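PDB 3BZW: putative lipase from Bacteroides thetaiotaomicron VPI-5482, which probably acts as a GDSL-type (SGNH) hydrolase cleaving lipid esters, perhaps a lysophospholipase. Local coordinates for residues G150-K155 with N207-P212; I163-P168 with Q200-A205; L230-D235 with D244-E249. All blocks are in the same frame, centred on the assembly; numbering follows the deposited sequence.

Interaction 1. Residues G150-K155 with N207-P212; sequences GITQLK and NIWGIP
Apolar packing centres on Ile151, which lies over one face of the Trp209 indole toward the rim of the ring. Its CG2 branch approaches the root of the tryptophan, 3.7 Å from Trp209 CB, while the other branch sends Ile151 CD1 to Trp209 CD1 at 3.8 Å. The division follows from chi1 of -65°, which sets CG2 anti to the backbone N and CG1 beside it, and the same CD1 also meets Ile211 CG2 at 4.2 Å. Both isoleucines also touch Leu165 of strand 162-166, so the patch is continuous with the central sheet.

Further out on the indole, Thr152 OG1 comes within 3.3 Å of Trp209 CH2, crossing it at a slant. The polar needs of both residues are met from Asn148, one turn earlier on helix 143-157: Thr152 OG1 bonds to its backbone oxygen and Trp209 NE1 to its side-chain OD1.

The polar link across the contact is made by Lys155. Its chain runs extended and bends only at the last torsion (chi4 -71°), bringing NZ to 2.9 Å from Gly210 O. NZ sits above the carbonyl plane rather than on a lone pair, and its neighbour Lys155 CE lies 3.3 Å from Trp209 O.

A second subunit completes this polar corner, Gln229 there bonding Lys155 NZ and Asn223 there bonding Trp209 O. The chemistry thus joins two helices through an aliphatic-aromatic core, while the lysine ties segment 207-212, through Gly210, both to helix 143-157 and to the neighbouring subunit.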
ATOM      1  N   GLY A 150      36.734   0.211  -3.844  1.00  5.46           N
ATOM      2  CA  GLY A 150      37.264  -0.367  -2.619  1.00  6.13           C
ATOM      3  C   GLY A 150      37.126  -1.873  -2.482  1.00  7.09           C
ATOM      4  O   GLY A 150      38.092  -2.563  -2.147  1.00  6.86           O
ATOM      5  N   ILE A 151      35.929  -2.395  -2.724  1.00  5.99           N
ATOM      6  CA  ILE A 151      35.725  -3.830  -2.614  1.00  6.40           C
ATOM      7  C   ILE A 151      36.497  -4.568  -3.709  1.00  7.02           C
ATOM      8  O   ILE A 151      36.996  -5.672  -3.489  1.00  6.80           O
ATOM      9  CB  ILE A 151      34.221  -4.186  -2.659  1.00  4.95           C
ATOM     10  CG1 ILE A 151      33.523  -3.589  -1.426  1.00  7.00           C
ATOM     11  CG2 ILE A 151      34.035  -5.697  -2.665  1.00  5.06           C
ATOM     12  CD1 ILE A 151      32.037  -3.884  -1.331  1.00  6.87           C
ATOM     13  N   THR A 152      36.608  -3.955  -4.884  1.00  6.83           N
ATOM     14  CA  THR A 152      37.354  -4.565  -5.978  1.00  6.61           C
ATOM     15  C   THR A 152      38.807  -4.775  -5.554  1.00  7.03           C
ATOM     16  O   THR A 152      39.356  -5.872  -5.691  1.00  6.33           O
ATOM     17  CB  THR A 152      37.321  -3.670  -7.237  1.00  9.22           C
ATOM     18  OG1 THR A 152      36.010  -3.712  -7.813  1.00  9.83           O
ATOM     19  CG2 THR A 152      38.347  -4.143  -8.267  1.00 10.78           C
ATOM     20  N   GLN A 153      39.420  -3.719  -5.028  1.00  7.46           N
ATOM     21  CA  GLN A 153      40.809  -3.775  -4.585  1.00  7.73           C
ATOM     22  C   GLN A 153      40.993  -4.732  -3.409  1.00  8.17           C
ATOM     23  O   GLN A 153      41.996  -5.440  -3.330  1.00  8.29           O
ATOM     24  CB  GLN A 153      41.298  -2.373  -4.216  1.00  8.46           C
ATOM     25  CG  GLN A 153      41.333  -1.427  -5.412  1.00 12.60           C
ATOM     26  CD  GLN A 153      42.239  -1.940  -6.524  1.00 16.53           C
ATOM     27  OE1 GLN A 153      41.963  -1.742  -7.710  1.00 20.50           O
ATOM     28  NE2 GLN A 153      43.326  -2.596  -6.144  1.00 17.04           N
ATOM     29  N   LEU A 154      40.029  -4.757  -2.494  1.00  6.32           N
ATOM     30  CA  LEU A 154      40.122  -5.663  -1.354  1.00  5.75           C
ATOM     31  C   LEU A 154      40.138  -7.114  -1.833  1.00  6.08           C
ATOM     32  O   LEU A 154      40.933  -7.925  -1.355  1.00  7.05           O
ATOM     33  CB  LEU A 154      38.943  -5.444  -0.396  1.00  6.04           C
ATOM     34  CG  LEU A 154      39.050  -4.225   0.528  1.00  7.45           C
ATOM     35  CD1 LEU A 154      37.696  -3.911   1.151  1.00  6.73           C
ATOM     36  CD2 LEU A 154      40.093  -4.506   1.605  1.00  8.30           C
ATOM     37  N   LYS A 155      39.262  -7.436  -2.781  1.00  5.31           N
ATOM     38  CA  LYS A 155      39.179  -8.793  -3.306  1.00  6.02           C
ATOM     39  C   LYS A 155      40.368  -9.137  -4.198  1.00  5.64           C
ATOM     40  O   LYS A 155      40.807 -10.282  -4.238  1.00  8.88           O
ATOM     41  CB  LYS A 155      37.860  -8.990  -4.068  1.00  7.17           C
ATOM     42  CG  LYS A 155      36.641  -9.119  -3.151  1.00  5.84           C
ATOM     43  CD  LYS A 155      35.356  -9.310  -3.951  1.00  3.02           C
ATOM     44  CE  LYS A 155      34.157  -9.512  -3.041  1.00  4.28           C
ATOM     45  NZ  LYS A 155      34.171 -10.843  -2.355  1.00  3.84           N
ATOM     46  N   ASN A 207      25.265  -8.094  -1.210  1.00  5.91           N
ATOM     47  CA  ASN A 207      24.792  -8.902  -2.334  1.00  6.88           C
ATOM     48  C   ASN A 207      25.382  -8.434  -3.657  1.00  6.41           C
ATOM     49  O   ASN A 207      25.682  -9.246  -4.532  1.00  6.97           O
ATOM     50  CB  ASN A 207      23.262  -8.858  -2.425  1.00  6.98           C
ATOM     51  CG  ASN A 207      22.590  -9.692  -1.357  1.00  8.97           C
ATOM     52  OD1 ASN A 207      21.670  -9.230  -0.683  1.00  9.63           O
ATOM     53  ND2 ASN A 207      23.037 -10.936  -1.205  1.00  8.63           N
ATOM     54  N   ILE A 208      25.541  -7.126  -3.812  1.00  5.65           N
ATOM     55  CA  ILE A 208      26.096  -6.594  -5.048  1.00  5.71           C
ATOM     56  C   ILE A 208      27.498  -7.135  -5.319  1.00  5.59           C
ATOM     57  O   ILE A 208      27.819  -7.507  -6.454  1.00  5.85           O
ATOM     58  CB  ILE A 208      26.162  -5.054  -5.017  1.00  5.70           C
ATOM     59  CG1 ILE A 208      24.745  -4.474  -4.982  1.00  5.62           C
ATOM     60  CG2 ILE A 208      26.926  -4.540  -6.241  1.00  3.88           C
ATOM     61  CD1 ILE A 208      24.695  -2.973  -4.763  1.00  7.19           C
ATOM     62  N   TRP A 209      28.329  -7.191  -4.281  1.00  5.45           N
ATOM     63  CA  TRP A 209      29.702  -7.670  -4.441  1.00  6.51           C
ATOM     64  C   TRP A 209      30.031  -9.051  -3.878  1.00  6.76           C
ATOM     65  O   TRP A 209      31.099  -9.599  -4.168  1.00  6.88           O
ATOM     66  CB  TRP A 209      30.678  -6.643  -3.860  1.00  6.30           C
ATOM     67  CG  TRP A 209      30.820  -5.437  -4.726  1.00  7.04           C
ATOM     68  CD1 TRP A 209      30.166  -4.245  -4.597  1.00  5.63           C
ATOM     69  CD2 TRP A 209      31.618  -5.334  -5.910  1.00  6.69           C
ATOM     70  NE1 TRP A 209      30.506  -3.405  -5.632  1.00  7.70           N
ATOM     71  CE2 TRP A 209      31.395  -4.051  -6.454  1.00  8.41           C
ATOM     72  CE3 TRP A 209      32.497  -6.206  -6.568  1.00  9.53           C
ATOM     73  CZ2 TRP A 209      32.021  -3.616  -7.629  1.00  8.24           C
ATOM     74  CZ3 TRP A 209      33.118  -5.775  -7.734  1.00  9.88           C
ATOM     75  CH2 TRP A 209      32.876  -4.489  -8.253  1.00  9.34           C
ATOM     76  N   GLY A 210      29.124  -9.617  -3.091  1.00  5.09           N
ATOM     77  CA  GLY A 210      29.385 -10.921  -2.509  1.00  5.18           C
ATOM     78  C   GLY A 210      30.361 -10.785  -1.355  1.00  5.60           C
ATOM     79  O   GLY A 210      31.486 -11.271  -1.409  1.00  4.24           O
ATOM     80  N   ILE A 211      29.930 -10.114  -0.298  1.00  6.01           N
ATOM     81  CA  ILE A 211      30.794  -9.911   0.848  1.00  5.61           C
ATOM     82  C   ILE A 211      29.931  -9.793   2.098  1.00  6.49           C
ATOM     83  O   ILE A 211      28.860  -9.187   2.065  1.00  5.81           O
ATOM     84  CB  ILE A 211      31.655  -8.633   0.646  1.00  5.73           C
ATOM     85  CG1 ILE A 211      32.733  -8.541   1.721  1.00  4.96           C
ATOM     86  CG2 ILE A 211      30.765  -7.384   0.671  1.00  5.65           C
ATOM     87  CD1 ILE A 211      33.774  -7.451   1.442  1.00  5.95           C
ATOM     88  N   PRO A 212      30.375 -10.392   3.215  1.00  5.60           N
ATOM     89  CA  PRO A 212      29.567 -10.297   4.432  1.00  5.50           C
ATOM     90  C   PRO A 212      29.581  -8.895   5.031  1.00  6.19           C
ATOM     91  O   PRO A 212      30.583  -8.185   4.966  1.00  4.83           O
ATOM     92  CB  PRO A 212      30.203 -11.338   5.354  1.00  7.09           C
ATOM     93  CG  PRO A 212      31.645 -11.325   4.928  1.00  6.65           C
ATOM     94  CD  PRO A 212      31.543 -11.267   3.420  1.00  4.08           C
TER

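Interaction 2. Residues I163-P168 with Q200-A205; sequences IVLLTP and QAIKEA
Ile202 spreads its two branches over the end of strand 162-166 and the two residues that follow it. Its CG2 methyl touches Leu165 CB at 4.0 Å and Thr167 CG2 at 3.9 Å, lying between the two side chains. The other branch reaches farther along the chain and meets the proline ring end-on at its CD corner, with Ile202 CD1 only 3.4 Å from Pro168 CD, tighter than ordinary van der Waals contact.

Thr167 turns its two ends to different tasks. Because OG1 occupies the place between the backbone N and the carbonyl carbon (chi1 51°), CG2 is turned to the helix, where it also lies 3.7 Å from Lys203 CG. The hydroxyl is engaged by Asp215 and by the backbone N of Asn217. Asp215 also forms a salt bridge with Lys203 NZ, so one carboxylate serves both residues whose aliphatic parts meet here.

Farther back on the strand, Leu165 CD1 approaches Ala205 CB at 4.4 Å, a lighter touch one helical turn on from Ile202. No hydrogen bond crosses between the segments, and the side-chain contacts are between carbons.

The strand segment 163-166 and the helix segment 200-205 run nearly antiparallel, at 154° with axes 9.0 Å apart, as expected in a beta-alpha-beta crossover: after an excursion through strands 174-175 and 180-182, helix 195-210 returns the chain to the parallel neighbour 213-214. Strand 91-95 flanks 162-166 on its other edge, and helix 143-157 packs against the helix segment, Ile151 reaching Ala205 and Tyr143 reaching Ile202.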
ATOM      1  N   ILE A 163      36.920 -11.153   4.471  1.00  6.20           N
ATOM      2  CA  ILE A 163      36.843  -9.692   4.504  1.00  5.37           C
ATOM      3  C   ILE A 163      35.415  -9.296   4.872  1.00  6.55           C
ATOM      4  O   ILE A 163      34.459  -9.695   4.203  1.00  4.87           O
ATOM      5  CB  ILE A 163      37.202  -9.078   3.134  1.00  6.53           C
ATOM      6  CG1 ILE A 163      38.541  -9.638   2.642  1.00  5.22           C
ATOM      7  CG2 ILE A 163      37.289  -7.563   3.254  1.00  4.78           C
ATOM      8  CD1 ILE A 163      38.905  -9.204   1.228  1.00  4.97           C
ATOM      9  N   VAL A 164      35.273  -8.503   5.929  1.00  5.22           N
ATOM     10  CA  VAL A 164      33.948  -8.111   6.400  1.00  5.68           C
ATOM     11  C   VAL A 164      33.768  -6.598   6.487  1.00  6.05           C
ATOM     12  O   VAL A 164      34.680  -5.881   6.903  1.00  4.65           O
ATOM     13  CB  VAL A 164      33.687  -8.717   7.795  1.00  5.75           C
ATOM     14  CG1 VAL A 164      32.216  -8.570   8.169  1.00  6.57           C
ATOM     15  CG2 VAL A 164      34.120 -10.177   7.811  1.00  6.55           C
ATOM     16  N   LEU A 165      32.588  -6.121   6.095  1.00  5.45           N
ATOM     17  CA  LEU A 165      32.287  -4.693   6.147  1.00  4.91           C
ATOM     18  C   LEU A 165      31.418  -4.387   7.362  1.00  5.36           C
ATOM     19  O   LEU A 165      30.527  -5.162   7.704  1.00  4.59           O
ATOM     20  CB  LEU A 165      31.528  -4.251   4.894  1.00  5.94           C
ATOM     21  CG  LEU A 165      32.135  -4.572   3.530  1.00  5.24           C
ATOM     22  CD1 LEU A 165      31.279  -3.935   2.444  1.00  5.28           C
ATOM     23  CD2 LEU A 165      33.562  -4.053   3.471  1.00  5.85           C
ATOM     24  N   LEU A 166      31.679  -3.254   8.004  1.00  5.04           N
ATOM     25  CA  LEU A 166      30.894  -2.833   9.159  1.00  5.50           C
ATOM     26  C   LEU A 166      30.220  -1.513   8.796  1.00  4.83           C
ATOM     27  O   LEU A 166      30.860  -0.614   8.248  1.00  3.95           O
ATOM     28  CB  LEU A 166      31.793  -2.618  10.381  1.00  5.59           C
ATOM     29  CG  LEU A 166      32.703  -3.759  10.845  1.00  6.59           C
ATOM     30  CD1 LEU A 166      33.441  -3.324  12.109  1.00  8.97           C
ATOM     31  CD2 LEU A 166      31.889  -5.007  11.107  1.00  8.66           C
ATOM     32  N   THR A 167      28.932  -1.398   9.097  1.00  5.75           N
ATOM     33  CA  THR A 167      28.213  -0.167   8.805  1.00  5.32           C
ATOM     34  C   THR A 167      28.562   0.901   9.841  1.00  6.46           C
ATOM     35  O   THR A 167      28.857   0.593  10.997  1.00  5.67           O
ATOM     36  CB  THR A 167      26.677  -0.378   8.806  1.00  3.79           C
ATOM     37  OG1 THR A 167      26.277  -1.044  10.010  1.00  4.08           O
ATOM     38  CG2 THR A 167      26.252  -1.206   7.596  1.00  5.89           C
ATOM     39  N   PRO A 168      28.537   2.176   9.431  1.00  6.79           N
ATOM     40  CA  PRO A 168      28.846   3.313  10.304  1.00  6.74           C
ATOM     41  C   PRO A 168      27.893   3.387  11.498  1.00  6.58           C
ATOM     42  O   PRO A 168      26.732   2.977  11.403  1.00  6.64           O
ATOM     43  CB  PRO A 168      28.691   4.514   9.373  1.00  6.53           C
ATOM     44  CG  PRO A 168      29.022   3.945   8.014  1.00  9.00           C
ATOM     45  CD  PRO A 168      28.301   2.619   8.047  1.00  7.24           C
ATOM     46  N   GLN A 200      23.004   2.323   4.376  1.00  5.83           N
ATOM     47  CA  GLN A 200      22.344   1.391   3.468  1.00  5.38           C
ATOM     48  C   GLN A 200      23.186   0.941   2.278  1.00  5.96           C
ATOM     49  O   GLN A 200      23.106  -0.218   1.869  1.00  5.02           O
ATOM     50  CB  GLN A 200      21.020   1.984   2.988  1.00  6.60           C
ATOM     51  CG  GLN A 200      19.985   2.174   4.108  1.00  7.81           C
ATOM     52  CD  GLN A 200      19.715   0.899   4.898  1.00 10.06           C
ATOM     53  OE1 GLN A 200      19.477  -0.164   4.321  1.00  7.52           O
ATOM     54  NE2 GLN A 200      19.740   1.004   6.226  1.00 10.50           N
ATOM     55  N   ALA A 201      23.995   1.840   1.723  1.00  5.31           N
ATOM     56  CA  ALA A 201      24.836   1.490   0.578  1.00  5.34           C
ATOM     57  C   ALA A 201      25.796   0.361   0.951  1.00  6.26           C
ATOM     58  O   ALA A 201      26.078  -0.525   0.142  1.00  4.62           O
ATOM     59  CB  ALA A 201      25.623   2.709   0.106  1.00  4.95           C
ATOM     60  N   ILE A 202      26.309   0.396   2.175  1.00  5.46           N
ATOM     61  CA  ILE A 202      27.219  -0.647   2.615  1.00  5.51           C
ATOM     62  C   ILE A 202      26.450  -1.964   2.738  1.00  5.88           C
ATOM     63  O   ILE A 202      26.910  -3.010   2.270  1.00  5.16           O
ATOM     64  CB  ILE A 202      27.880  -0.275   3.959  1.00  5.37           C
ATOM     65  CG1 ILE A 202      28.816   0.923   3.756  1.00  6.69           C
ATOM     66  CG2 ILE A 202      28.672  -1.460   4.499  1.00  6.54           C
ATOM     67  CD1 ILE A 202      29.387   1.492   5.046  1.00  8.00           C
ATOM     68  N   LYS A 203      25.267  -1.915   3.343  1.00  5.10           N
ATOM     69  CA  LYS A 203      24.464  -3.129   3.494  1.00  5.70           C
ATOM     70  C   LYS A 203      24.157  -3.747   2.131  1.00  7.67           C
ATOM     71  O   LYS A 203      24.229  -4.965   1.962  1.00  8.04           O
ATOM     72  CB  LYS A 203      23.153  -2.822   4.223  1.00  3.54           C
ATOM     73  CG  LYS A 203      23.348  -2.298   5.639  1.00  5.28           C
ATOM     74  CD  LYS A 203      22.027  -2.120   6.377  1.00  6.70           C
ATOM     75  CE  LYS A 203      21.358  -3.458   6.649  1.00  8.79           C
ATOM     76  NZ  LYS A 203      20.175  -3.314   7.538  1.00  9.98           N
ATOM     77  N   GLU A 204      23.814  -2.900   1.166  1.00  6.13           N
ATOM     78  CA  GLU A 204      23.491  -3.359  -0.186  1.00  8.49           C
ATOM     79  C   GLU A 204      24.688  -3.977  -0.898  1.00  6.11           C
ATOM     80  O   GLU A 204      24.530  -4.868  -1.738  1.00  6.69           O
ATOM     81  CB  GLU A 204      22.957  -2.192  -1.012  1.00  8.92           C
ATOM     82  CG  GLU A 204      21.543  -1.790  -0.639  1.00 14.26           C
ATOM     83  CD  GLU A 204      21.228  -0.357  -1.005  1.00 16.22           C
ATOM     84  OE1 GLU A 204      21.771   0.134  -2.014  1.00 17.52           O
ATOM     85  OE2 GLU A 204      20.425   0.273  -0.285  1.00 19.82           O
ATOM     86  N   ALA A 205      25.882  -3.500  -0.571  1.00  4.94           N
ATOM     87  CA  ALA A 205      27.096  -4.016  -1.197  1.00  5.43           C
ATOM     88  C   ALA A 205      27.290  -5.506  -0.920  1.00  6.75           C
ATOM     89  O   ALA A 205      27.953  -6.201  -1.689  1.00  7.63           O
ATOM     90  CB  ALA A 205      28.315  -3.224  -0.718  1.00  6.04           C
TER

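Interaction 3. Residues L230-D235 with D244-E249; sequences LIYFYD and DTKGQE
A chi1 of 53° places the Asp244 carboxylate between its own backbone N and carbonyl carbon, bringing it against the backbone of Ile231 and Tyr232, while Lys246, with CG anti to its backbone N (chi1 -169°), carries its chain slantwise past the CE1 corner of the Tyr232 ring. Asp244 is the N-cap of helix 245-258: its OD1 accepts from Gly247 N at 2.9 Å, met nearly head-on to the C-O bond. Its backbone works too, Asp244 N donating to Tyr232 O at 2.9 Å with an N-H...O angle of 155° from above the carbonyl plane. The second carboxylate oxygen, Asp244 OD2, lies 2.8 Å from Ile231 O.

Packing surrounds this polar centre. Tyr232 presents its ring edge to Lys246 O, with Tyr232 CD1 at 3.6 Å, and Tyr232 CE1 meets Lys246 CG at 3.7 Å; its hydroxyl is bonded to Arg250, farther along the helix. Gly247 comes so near that its CA makes a CH...O contact of 3.5 Å with Tyr232 O, and a CB there would run into that oxygen. Tyr234, stacked on Tyr42, touches Asp244 CB through CD1 at 4.2 Å.

With an alanine in place of Asp244, Gly247 N would probably lose its capping acceptor and a gap would open beside the carbonyls of Ile231 and Tyr232.

The carboxylate thus faces opposing influences: the start of the helix would tend to stabilise negative charge, whereas the carbonyl oxygens of Ile231 and Phe233 near OD2, and of Tyr232 near OD1, would tend to disfavour it. Asp244, with backbone and side chain both engaged, is a main tie between the loop and the first turn of the last helix.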
ATOM      1  N   LEU A 230      24.768   8.715  25.699  1.00  4.63           N
ATOM      2  CA  LEU A 230      25.983   9.481  25.434  1.00  5.40           C
ATOM      3  C   LEU A 230      27.110   9.014  26.353  1.00  6.21           C
ATOM      4  O   LEU A 230      28.253   9.456  26.227  1.00  4.07           O
ATOM      5  CB  LEU A 230      25.724  10.987  25.598  1.00  5.30           C
ATOM      6  CG  LEU A 230      24.913  11.619  24.452  1.00  7.19           C
ATOM      7  CD1 LEU A 230      24.598  13.081  24.756  1.00  8.62           C
ATOM      8  CD2 LEU A 230      25.708  11.513  23.150  1.00  7.41           C
ATOM      9  N   ILE A 231      26.778   8.110  27.273  1.00  6.19           N
ATOM     10  CA  ILE A 231      27.766   7.545  28.182  1.00  5.40           C
ATOM     11  C   ILE A 231      28.778   6.750  27.358  1.00  5.11           C
ATOM     12  O   ILE A 231      29.854   6.414  27.844  1.00  4.72           O
ATOM     13  CB  ILE A 231      27.123   6.570  29.199  1.00  4.19           C
ATOM     14  CG1 ILE A 231      26.289   5.522  28.453  1.00  4.84           C
ATOM     15  CG2 ILE A 231      26.274   7.335  30.201  1.00  6.09           C
ATOM     16  CD1 ILE A 231      25.655   4.477  29.356  1.00  4.85           C
ATOM     17  N   TYR A 232      28.419   6.447  26.112  1.00  4.74           N
ATOM     18  CA  TYR A 232      29.287   5.694  25.212  1.00  3.95           C
ATOM     19  C   TYR A 232      30.103   6.578  24.273  1.00  5.30           C
ATOM     20  O   TYR A 232      30.862   6.073  23.444  1.00  5.06           O
ATOM     21  CB  TYR A 232      28.456   4.729  24.366  1.00  4.90           C
ATOM     22  CG  TYR A 232      27.860   3.580  25.141  1.00  5.04           C
ATOM     23  CD1 TYR A 232      28.677   2.648  25.775  1.00  4.56           C
ATOM     24  CD2 TYR A 232      26.479   3.409  25.218  1.00  4.93           C
ATOM     25  CE1 TYR A 232      28.137   1.568  26.465  1.00  4.57           C
ATOM     26  CE2 TYR A 232      25.927   2.333  25.903  1.00  5.59           C
ATOM     27  CZ  TYR A 232      26.762   1.418  26.524  1.00  4.48           C
ATOM     28  OH  TYR A 232      26.223   0.359  27.212  1.00  6.03           O
ATOM     29  N   PHE A 233      29.941   7.892  24.396  1.00  5.08           N
ATOM     30  CA  PHE A 233      30.660   8.821  23.535  1.00  4.84           C
ATOM     31  C   PHE A 233      31.571   9.756  24.334  1.00  5.87           C
ATOM     32  O   PHE A 233      31.308  10.050  25.498  1.00  5.95           O
ATOM     33  CB  PHE A 233      29.653   9.563  22.653  1.00  3.47           C
ATOM     34  CG  PHE A 233      28.981   8.658  21.655  1.00  4.31           C
ATOM     35  CD1 PHE A 233      29.502   8.506  20.371  1.00  4.17           C
ATOM     36  CD2 PHE A 233      27.895   7.865  22.037  1.00  3.26           C
ATOM     37  CE1 PHE A 233      28.955   7.572  19.480  1.00  5.79           C
ATOM     38  CE2 PHE A 233      27.341   6.930  21.156  1.00  3.93           C
ATOM     39  CZ  PHE A 233      27.872   6.782  19.877  1.00  3.66           C
ATOM     40  N   TYR A 234      32.645  10.215  23.695  1.00  6.49           N
ATOM     41  CA  TYR A 234      33.665  11.027  24.358  1.00  6.69           C
ATOM     42  C   TYR A 234      33.353  12.333  25.083  1.00  7.22           C
ATOM     43  O   TYR A 234      33.777  12.519  26.225  1.00  6.03           O
ATOM     44  CB  TYR A 234      34.820  11.301  23.392  1.00  7.76           C
ATOM     45  CG  TYR A 234      36.115  11.586  24.119  1.00  7.52           C
ATOM     46  CD1 TYR A 234      36.829  10.555  24.731  1.00  8.13           C
ATOM     47  CD2 TYR A 234      36.594  12.890  24.249  1.00 10.25           C
ATOM     48  CE1 TYR A 234      37.988  10.813  25.460  1.00  7.96           C
ATOM     49  CE2 TYR A 234      37.758  13.161  24.977  1.00  9.28           C
ATOM     50  CZ  TYR A 234      38.446  12.116  25.579  1.00  9.51           C
ATOM     51  OH  TYR A 234      39.588  12.375  26.304  1.00  9.56           O
ATOM     52  N   ASP A 235      32.636  13.245  24.440  1.00  7.25           N
ATOM     53  CA  ASP A 235      32.379  14.538  25.067  1.00  7.96           C
ATOM     54  C   ASP A 235      30.935  14.997  24.897  1.00  7.46           C
ATOM     55  O   ASP A 235      30.525  15.410  23.815  1.00  6.89           O
ATOM     56  CB  ASP A 235      33.343  15.570  24.466  1.00  7.10           C
ATOM     57  CG  ASP A 235      33.423  16.854  25.279  1.00  8.10           C
ATOM     58  OD1 ASP A 235      32.369  17.452  25.570  1.00  8.57           O
ATOM     59  OD2 ASP A 235      34.550  17.274  25.610  1.00  8.48           O
ATOM     60  N   ASP A 244      33.661   6.679  23.406  1.00  5.25           N
ATOM     61  CA  ASP A 244      34.714   6.726  24.410  1.00  5.57           C
ATOM     62  C   ASP A 244      35.085   5.268  24.651  1.00  5.47           C
ATOM     63  O   ASP A 244      34.579   4.381  23.958  1.00  5.32           O
ATOM     64  CB  ASP A 244      34.246   7.392  25.712  1.00  4.44           C
ATOM     65  CG  ASP A 244      32.970   6.792  26.271  1.00  3.47           C
ATOM     66  OD1 ASP A 244      32.592   5.662  25.890  1.00  4.39           O
ATOM     67  OD2 ASP A 244      32.344   7.462  27.126  1.00  4.30           O
ATOM     68  N   THR A 245      35.962   5.014  25.614  1.00  4.27           N
ATOM     69  CA  THR A 245      36.377   3.649  25.898  1.00  4.65           C
ATOM     70  C   THR A 245      35.179   2.743  26.179  1.00  6.02           C
ATOM     71  O   THR A 245      35.122   1.612  25.685  1.00  5.33           O
ATOM     72  CB  THR A 245      37.366   3.615  27.088  1.00  4.94           C
ATOM     73  OG1 THR A 245      38.621   4.171  26.668  1.00  2.97           O
ATOM     74  CG2 THR A 245      37.579   2.187  27.576  1.00  5.65           C
ATOM     75  N   LYS A 246      34.217   3.238  26.957  1.00  4.98           N
ATOM     76  CA  LYS A 246      33.033   2.443  27.278  1.00  5.18           C
ATOM     77  C   LYS A 246      32.314   2.036  25.989  1.00  4.97           C
ATOM     78  O   LYS A 246      31.845   0.905  25.867  1.00  4.02           O
ATOM     79  CB  LYS A 246      32.088   3.236  28.195  1.00  6.76           C
ATOM     80  CG  LYS A 246      30.941   2.409  28.797  1.00  8.60           C
ATOM     81  CD  LYS A 246      30.107   3.242  29.768  1.00  7.20           C
ATOM     82  CE  LYS A 246      29.022   2.406  30.443  1.00  9.55           C
ATOM     83  NZ  LYS A 246      29.596   1.344  31.321  1.00  8.77           N
ATOM     84  N   GLY A 247      32.250   2.955  25.025  1.00  5.13           N
ATOM     85  CA  GLY A 247      31.598   2.665  23.757  1.00  4.34           C
ATOM     86  C   GLY A 247      32.407   1.692  22.917  1.00  5.88           C
ATOM     87  O   GLY A 247      31.852   0.817  22.248  1.00  4.40           O
ATOM     88  N   GLN A 248      33.726   1.853  22.952  1.00  4.33           N
ATOM     89  CA  GLN A 248      34.634   0.980  22.209  1.00  4.01           C
ATOM     90  C   GLN A 248      34.540  -0.450  22.741  1.00  4.03           C
ATOM     91  O   GLN A 248      34.660  -1.413  21.981  1.00  4.54           O
ATOM     92  CB  GLN A 248      36.077   1.479  22.349  1.00  2.30           C
ATOM     93  CG  GLN A 248      36.397   2.764  21.592  1.00  1.06           C
ATOM     94  CD  GLN A 248      36.511   2.559  20.087  1.00  5.20           C
ATOM     95  OE1 GLN A 248      36.680   1.437  19.610  1.00  5.95           O
ATOM     96  NE2 GLN A 248      36.434   3.651  19.335  1.00  5.84           N
ATOM     97  N   GLU A 249      34.326  -0.586  24.046  1.00  5.08           N
ATOM     98  CA  GLU A 249      34.224  -1.906  24.648  1.00  4.43           C
ATOM     99  C   GLU A 249      32.897  -2.575  24.284  1.00  4.57           C
ATOM    100  O   GLU A 249      32.851  -3.782  24.050  1.00  3.40           O
ATOM    101  CB  GLU A 249      34.398  -1.814  26.173  1.00  7.39           C
ATOM    102  CG  GLU A 249      34.253  -3.152  26.889  1.00  8.90           C
ATOM    103  CD  GLU A 249      34.985  -3.206  28.225  1.00 13.08           C
ATOM    104  OE1 GLU A 249      35.066  -2.167  28.913  1.00 11.43           O
ATOM    105  OE2 GLU A 249      35.469  -4.300  28.593  1.00 13.39           O
TER

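How the interactions relate
Interactions 1 and 2 form one continuous core, their centres 10 Å apart. They share helix 195-210, and the chain leaving it joins the sheet where Pro212 O lies 3.1 Å from Leu165 N, a probable backbone hydrogen bond. Interaction 3 stands apart, its centre 22 Å from that of interaction 2 and 30 Å from that of interaction 1, across the middle of the chain from the latter. In SGNH hydrolases the catalytic aspartate and histidine usually precede the last helix, so the connection bridged by 230-235 and 244-249 probably borders the active site. Subunit contacts touch all three: a second subunit meets interaction 1, a third meets interactions 2 and 3.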